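Fimbrial structural subunit (Actinomyces naeslundii, PDB 3QDH) forms the shaft of type 2 fimbriae and, through its adhesive modules, mediates interactions of the oral bacterium with streptococci and host cells during biofilm development. Local coordinates at residues Val223-Ser231 / Asn239-Tyr248. Residues are numbered along the deposited sequence; the frame is centred on the assembly and turned at random.
Sequences VKGLFISDS and NQKDATARCY
Ser229 OG is gripped from two quarters: it donates to Ala243 O at 2.6 Å, and a water that also donates to Lys241 O gives it a second bond. With chi1 at 73°, OG stands between the backbone N and the carbonyl carbon, and a side chain as short as serine fits where CB already lies 3.4 Å from Gln240 O. That oxygen belongs to the type I turn Gln240 to Ala243, closed by Ala243 N, so Ser229 ties the turn to the strand.

Next along, the Asn239 amide imitates a strand edge. Its OD1 accepts Asp230 N at 2.9 Å, nearly straight, while ND2 donates to Asp230 O at 3.1 Å, an acceptor lying almost in the amide plane but approached from above its own carbonyl plane. A carboxamide, with an acceptor and a donor side by side, suits a site that must answer the N-H and C=O of one residue. The Asp230 carboxylate turns to Arg237 in a salt bridge. Lys241, extended until a bend at chi4 (-61°), brings NZ to Ser231 O at 3.0 Å.

At the other end Tyr248 OH donates to Phe227 O, 2.7 Å away, in the carbonyl plane on a lone pair; Leu226 CD2 lies over one face of the phenol ring, toward its rim. Between these, Arg246 runs its aliphatic chain past Ile228 O and sets NH1 at the edge of the Phe227 ring, while its guanidinium reaches Tyr192 and Asp238. Strands 220-230 and 245-254, both in the SpaA-like prealbumin part of the chain, belong to different sheets, their short segments inclined at 134°. Side chains therefore supply the polar links that backbone pairing would give within one sheet, and the loop before strand 245-254 is fastened at several points to the bulged end of strand 220-230.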
ATOM      1  N   VAL A 223      14.686  -6.064  -9.505  1.00 33.36           N
ATOM      2  CA  VAL A 223      13.599  -5.244  -8.971  1.00 32.73           C
ATOM      3  C   VAL A 223      12.652  -6.152  -8.192  1.00 32.38           C
ATOM      4  O   VAL A 223      11.906  -6.933  -8.780  1.00 32.06           O
ATOM      5  CB  VAL A 223      12.847  -4.500 -10.102  1.00 32.81           C
ATOM      6  CG1 VAL A 223      11.735  -3.630  -9.536  1.00 32.65           C
ATOM      7  CG2 VAL A 223      13.821  -3.652 -10.922  1.00 32.46           C
ATOM      8  N   LYS A 224      12.691  -6.042  -6.864  1.00 31.98           N
ATOM      9  CA  LYS A 224      11.979  -6.977  -5.988  1.00 31.54           C
ATOM     10  C   LYS A 224      10.467  -6.733  -5.872  1.00 30.68           C
ATOM     11  O   LYS A 224       9.752  -7.524  -5.252  1.00 31.05           O
ATOM     12  CB  LYS A 224      12.637  -7.030  -4.600  1.00 32.17           C
ATOM     13  CG  LYS A 224      13.816  -7.995  -4.499  1.00 33.43           C
ATOM     14  CD  LYS A 224      14.251  -8.175  -3.046  1.00 36.15           C
ATOM     15  CE  LYS A 224      15.000  -9.492  -2.849  1.00 37.41           C
ATOM     16  NZ  LYS A 224      15.545  -9.646  -1.464  1.00 37.93           N
ATOM     17  N   GLY A 225       9.977  -5.661  -6.481  1.00 29.47           N
ATOM     18  CA  GLY A 225       8.544  -5.401  -6.476  1.00 28.19           C
ATOM     19  C   GLY A 225       8.110  -4.253  -7.350  1.00 27.27           C
ATOM     20  O   GLY A 225       8.633  -3.146  -7.236  1.00 26.89           O
ATOM     21  N   LEU A 226       7.153  -4.536  -8.231  1.00 26.61           N
ATOM     22  CA  LEU A 226       6.421  -3.514  -8.977  1.00 26.01           C
ATOM     23  C   LEU A 226       4.925  -3.788  -8.848  1.00 25.36           C
ATOM     24  O   LEU A 226       4.501  -4.944  -8.873  1.00 25.09           O
ATOM     25  CB  LEU A 226       6.834  -3.506 -10.460  1.00 25.94           C
ATOM     26  CG  LEU A 226       8.217  -2.929 -10.823  1.00 25.78           C
ATOM     27  CD1 LEU A 226       8.615  -3.342 -12.237  1.00 25.46           C
ATOM     28  CD2 LEU A 226       8.265  -1.415 -10.694  1.00 24.82           C
ATOM     29  N   PHE A 227       4.135  -2.725  -8.714  1.00 24.71           N
ATOM     30  CA  PHE A 227       2.676  -2.841  -8.557  1.00 24.11           C
ATOM     31  C   PHE A 227       2.010  -3.417  -9.811  1.00 23.95           C
ATOM     32  O   PHE A 227       2.372  -3.066 -10.932  1.00 23.82           O
ATOM     33  CB  PHE A 227       2.087  -1.471  -8.205  1.00 24.26           C
ATOM     34  CG  PHE A 227       0.585  -1.438  -8.173  1.00 24.07           C
ATOM     35  CD1 PHE A 227      -0.121  -2.042  -7.126  1.00 23.08           C
ATOM     36  CD2 PHE A 227      -0.126  -0.788  -9.179  1.00 23.54           C
ATOM     37  CE1 PHE A 227      -1.504  -1.997  -7.092  1.00 22.56           C
ATOM     38  CE2 PHE A 227      -1.513  -0.739  -9.152  1.00 23.02           C
ATOM     39  CZ  PHE A 227      -2.202  -1.348  -8.109  1.00 23.26           C
ATOM     40  N   ILE A 228       1.045  -4.315  -9.617  1.00 23.55           N
ATOM     41  CA  ILE A 228       0.319  -4.904 -10.741  1.00 23.13           C
ATOM     42  C   ILE A 228      -1.128  -4.422 -10.796  1.00 23.05           C
ATOM     43  O   ILE A 228      -1.562  -3.873 -11.813  1.00 23.04           O
ATOM     44  CB  ILE A 228       0.392  -6.448 -10.715  1.00 23.03           C
ATOM     45  CG1 ILE A 228       1.816  -6.895 -11.057  1.00 23.05           C
ATOM     46  CG2 ILE A 228      -0.600  -7.073 -11.709  1.00 23.65           C
ATOM     47  CD1 ILE A 228       2.049  -8.361 -10.873  1.00 21.97           C
ATOM     48  N   SER A 229      -1.854  -4.623  -9.692  1.00 22.75           N
ATOM     49  CA  SER A 229      -3.280  -4.301  -9.603  1.00 21.88           C
ATOM     50  C   SER A 229      -3.751  -4.463  -8.159  1.00 21.58           C
ATOM     51  O   SER A 229      -3.060  -5.069  -7.337  1.00 21.24           O
ATOM     52  CB  SER A 229      -4.094  -5.246 -10.481  1.00 22.13           C
ATOM     53  OG  SER A 229      -4.143  -6.536  -9.897  1.00 21.80           O
ATOM     54  N   ASP A 230      -4.928  -3.920  -7.855  1.00 21.22           N
ATOM     55  CA  ASP A 230      -5.542  -4.165  -6.547  1.00 20.72           C
ATOM     56  C   ASP A 230      -7.011  -4.577  -6.658  1.00 20.10           C
ATOM     57  O   ASP A 230      -7.597  -4.540  -7.743  1.00 19.50           O
ATOM     58  CB  ASP A 230      -5.318  -2.986  -5.577  1.00 20.79           C
ATOM     59  CG  ASP A 230      -5.994  -1.703  -6.032  1.00 21.93           C
ATOM     60  OD1 ASP A 230      -7.199  -1.732  -6.358  1.00 23.23           O
ATOM     61  OD2 ASP A 230      -5.325  -0.646  -6.044  1.00 23.76           O
ATOM     62  N   SER A 231      -7.593  -4.972  -5.527  1.00 19.85           N
ATOM     63  CA  SER A 231      -8.923  -5.570  -5.496  1.00 19.58           C
ATOM     64  C   SER A 231     -10.055  -4.532  -5.446  1.00 20.15           C
ATOM     65  O   SER A 231     -11.228  -4.901  -5.390  1.00 19.43           O
ATOM     66  CB  SER A 231      -9.034  -6.543  -4.315  1.00 19.30           C
ATOM     67  OG  SER A 231      -8.836  -5.874  -3.074  1.00 17.90           O
ATOM     68  N   ASN A 239      -6.124   1.280 -12.424  1.00 30.89           N
ATOM     69  CA  ASN A 239      -6.249  -0.091 -11.947  1.00 30.34           C
ATOM     70  C   ASN A 239      -7.094  -0.938 -12.882  1.00 30.85           C
ATOM     71  O   ASN A 239      -7.887  -0.409 -13.662  1.00 31.24           O
ATOM     72  CB  ASN A 239      -6.866  -0.106 -10.536  1.00 29.72           C
ATOM     73  CG  ASN A 239      -6.866  -1.494  -9.900  1.00 27.95           C
ATOM     74  OD1 ASN A 239      -5.860  -2.206  -9.933  1.00 25.05           O
ATOM     75  ND2 ASN A 239      -7.996  -1.875  -9.296  1.00 26.30           N
ATOM     76  N   GLN A 240      -6.898  -2.250 -12.807  1.00 31.43           N
ATOM     77  CA  GLN A 240      -7.805  -3.221 -13.399  1.00 32.06           C
ATOM     78  C   GLN A 240      -7.976  -4.343 -12.382  1.00 32.66           C
ATOM     79  O   GLN A 240      -7.077  -5.163 -12.181  1.00 32.72           O
ATOM     80  CB  GLN A 240      -7.276  -3.740 -14.744  1.00 32.22           C
ATOM     81  CG  GLN A 240      -8.378  -4.131 -15.719  1.00 31.58           C
ATOM     82  CD  GLN A 240      -7.865  -4.396 -17.124  1.00 31.06           C
ATOM     83  OE1 GLN A 240      -7.836  -3.501 -17.970  1.00 30.78           O
ATOM     84  NE2 GLN A 240      -7.462  -5.632 -17.379  1.00 30.31           N
ATOM     85  N   LYS A 241      -9.140  -4.352 -11.734  1.00 33.26           N
ATOM     86  CA  LYS A 241      -9.421  -5.164 -10.542  1.00 34.31           C
ATOM     87  C   LYS A 241      -8.949  -6.625 -10.594  1.00 34.85           C
ATOM     88  O   LYS A 241      -8.337  -7.117  -9.643  1.00 35.22           O
ATOM     89  CB  LYS A 241     -10.925  -5.108 -10.233  1.00 34.27           C
ATOM     90  CG  LYS A 241     -11.344  -5.620  -8.861  1.00 34.96           C
ATOM     91  CD  LYS A 241     -12.842  -5.945  -8.858  1.00 35.42           C
ATOM     92  CE  LYS A 241     -13.419  -6.054  -7.456  1.00 36.16           C
ATOM     93  NZ  LYS A 241     -12.783  -7.126  -6.641  1.00 36.16           N
ATOM     94  N   ASP A 242      -9.238  -7.312 -11.695  1.00 35.42           N
ATOM     95  CA  ASP A 242      -8.963  -8.747 -11.790  1.00 36.24           C
ATOM     96  C   ASP A 242      -7.702  -9.079 -12.599  1.00 36.19           C
ATOM     97  O   ASP A 242      -7.570 -10.186 -13.132  1.00 36.70           O
ATOM     98  CB  ASP A 242     -10.184  -9.491 -12.362  1.00 36.49           C
ATOM     99  CG  ASP A 242     -11.379  -9.490 -11.409  1.00 37.80           C
ATOM    100  OD1 ASP A 242     -11.222  -9.875 -10.227  1.00 39.10           O
ATOM    101  OD2 ASP A 242     -12.485  -9.109 -11.850  1.00 39.27           O
ATOM    102  N   ALA A 243      -6.769  -8.133 -12.674  1.00 36.08           N
ATOM    103  CA  ALA A 243      -5.558  -8.321 -13.482  1.00 35.53           C
ATOM    104  C   ALA A 243      -4.404  -8.951 -12.700  1.00 35.26           C
ATOM    105  O   ALA A 243      -4.166  -8.621 -11.532  1.00 35.21           O
ATOM    106  CB  ALA A 243      -5.137  -7.020 -14.131  1.00 35.21           C
ATOM    107  N   THR A 244      -3.711  -9.876 -13.361  1.00 34.77           N
ATOM    108  CA  THR A 244      -2.607 -10.620 -12.760  1.00 34.53           C
ATOM    109  C   THR A 244      -1.273 -10.262 -13.421  1.00 34.19           C
ATOM    110  O   THR A 244      -0.247 -10.882 -13.136  1.00 33.89           O
ATOM    111  CB  THR A 244      -2.817 -12.145 -12.887  1.00 34.81           C
ATOM    112  OG1 THR A 244      -3.146 -12.465 -14.246  1.00 35.00           O
ATOM    113  CG2 THR A 244      -3.920 -12.631 -11.960  1.00 35.04           C
ATOM    114  N   ALA A 245      -1.308  -9.274 -14.311  1.00 34.05           N
ATOM    115  CA  ALA A 245      -0.122  -8.780 -15.011  1.00 34.19           C
ATOM    116  C   ALA A 245      -0.305  -7.309 -15.372  1.00 34.13           C
ATOM    117  O   ALA A 245      -1.424  -6.872 -15.628  1.00 34.11           O
ATOM    118  CB  ALA A 245       0.146  -9.614 -16.271  1.00 33.91           C
ATOM    119  N   ARG A 246       0.793  -6.550 -15.381  1.00 34.22           N
ATOM    120  CA  ARG A 246       0.764  -5.128 -15.737  1.00 34.43           C
ATOM    121  C   ARG A 246       1.993  -4.744 -16.563  1.00 34.89           C
ATOM    122  O   ARG A 246       3.091  -5.255 -16.322  1.00 34.91           O
ATOM    123  CB  ARG A 246       0.671  -4.250 -14.481  1.00 34.36           C
ATOM    124  CG  ARG A 246       0.340  -2.786 -14.763  1.00 34.08           C
ATOM    125  CD  ARG A 246       0.485  -1.901 -13.530  1.00 34.08           C
ATOM    126  NE  ARG A 246       0.554  -0.481 -13.884  1.00 33.88           N
ATOM    127  CZ  ARG A 246      -0.384   0.425 -13.619  1.00 34.49           C
ATOM    128  NH1 ARG A 246      -1.499   0.090 -12.976  1.00 34.04           N
ATOM    129  NH2 ARG A 246      -0.202   1.683 -13.996  1.00 34.50           N
ATOM    130  N   CYS A 247       1.795  -3.844 -17.527  1.00 35.22           N
ATOM    131  CA  CYS A 247       2.866  -3.363 -18.405  1.00 35.84           C
ATOM    132  C   CYS A 247       3.621  -2.171 -17.827  1.00 35.24           C
ATOM    133  O   CYS A 247       3.027  -1.249 -17.251  1.00 34.78           O
ATOM    134  CB  CYS A 247       2.318  -2.955 -19.776  1.00 36.57           C
ATOM    135  SG  CYS A 247       1.465  -4.223 -20.713  1.00 39.91           S
ATOM    136  N   TYR A 248       4.939  -2.204 -18.008  1.00 34.56           N
ATOM    137  CA  TYR A 248       5.811  -1.073 -17.729  1.00 34.14           C
ATOM    138  C   TYR A 248       6.735  -0.839 -18.931  1.00 34.28           C
ATOM    139  O   TYR A 248       6.780  -1.654 -19.857  1.00 33.84           O
ATOM    140  CB  TYR A 248       6.643  -1.332 -16.475  1.00 33.96           C
ATOM    141  CG  TYR A 248       5.888  -1.216 -15.171  1.00 33.22           C
ATOM    142  CD1 TYR A 248       5.911  -0.029 -14.440  1.00 32.80           C
ATOM    143  CD2 TYR A 248       5.170  -2.296 -14.655  1.00 32.46           C
ATOM    144  CE1 TYR A 248       5.231   0.088 -13.235  1.00 31.88           C
ATOM    145  CE2 TYR A 248       4.481  -2.190 -13.442  1.00 31.61           C
ATOM    146  CZ  TYR A 248       4.520  -0.991 -12.742  1.00 31.93           C
ATOM    147  OH  TYR A 248       3.859  -0.860 -11.545  1.00 30.55           O
TER
HETATM  148  O   HOH W   1      -5.992  -7.492  -7.892  1.00 43.65           O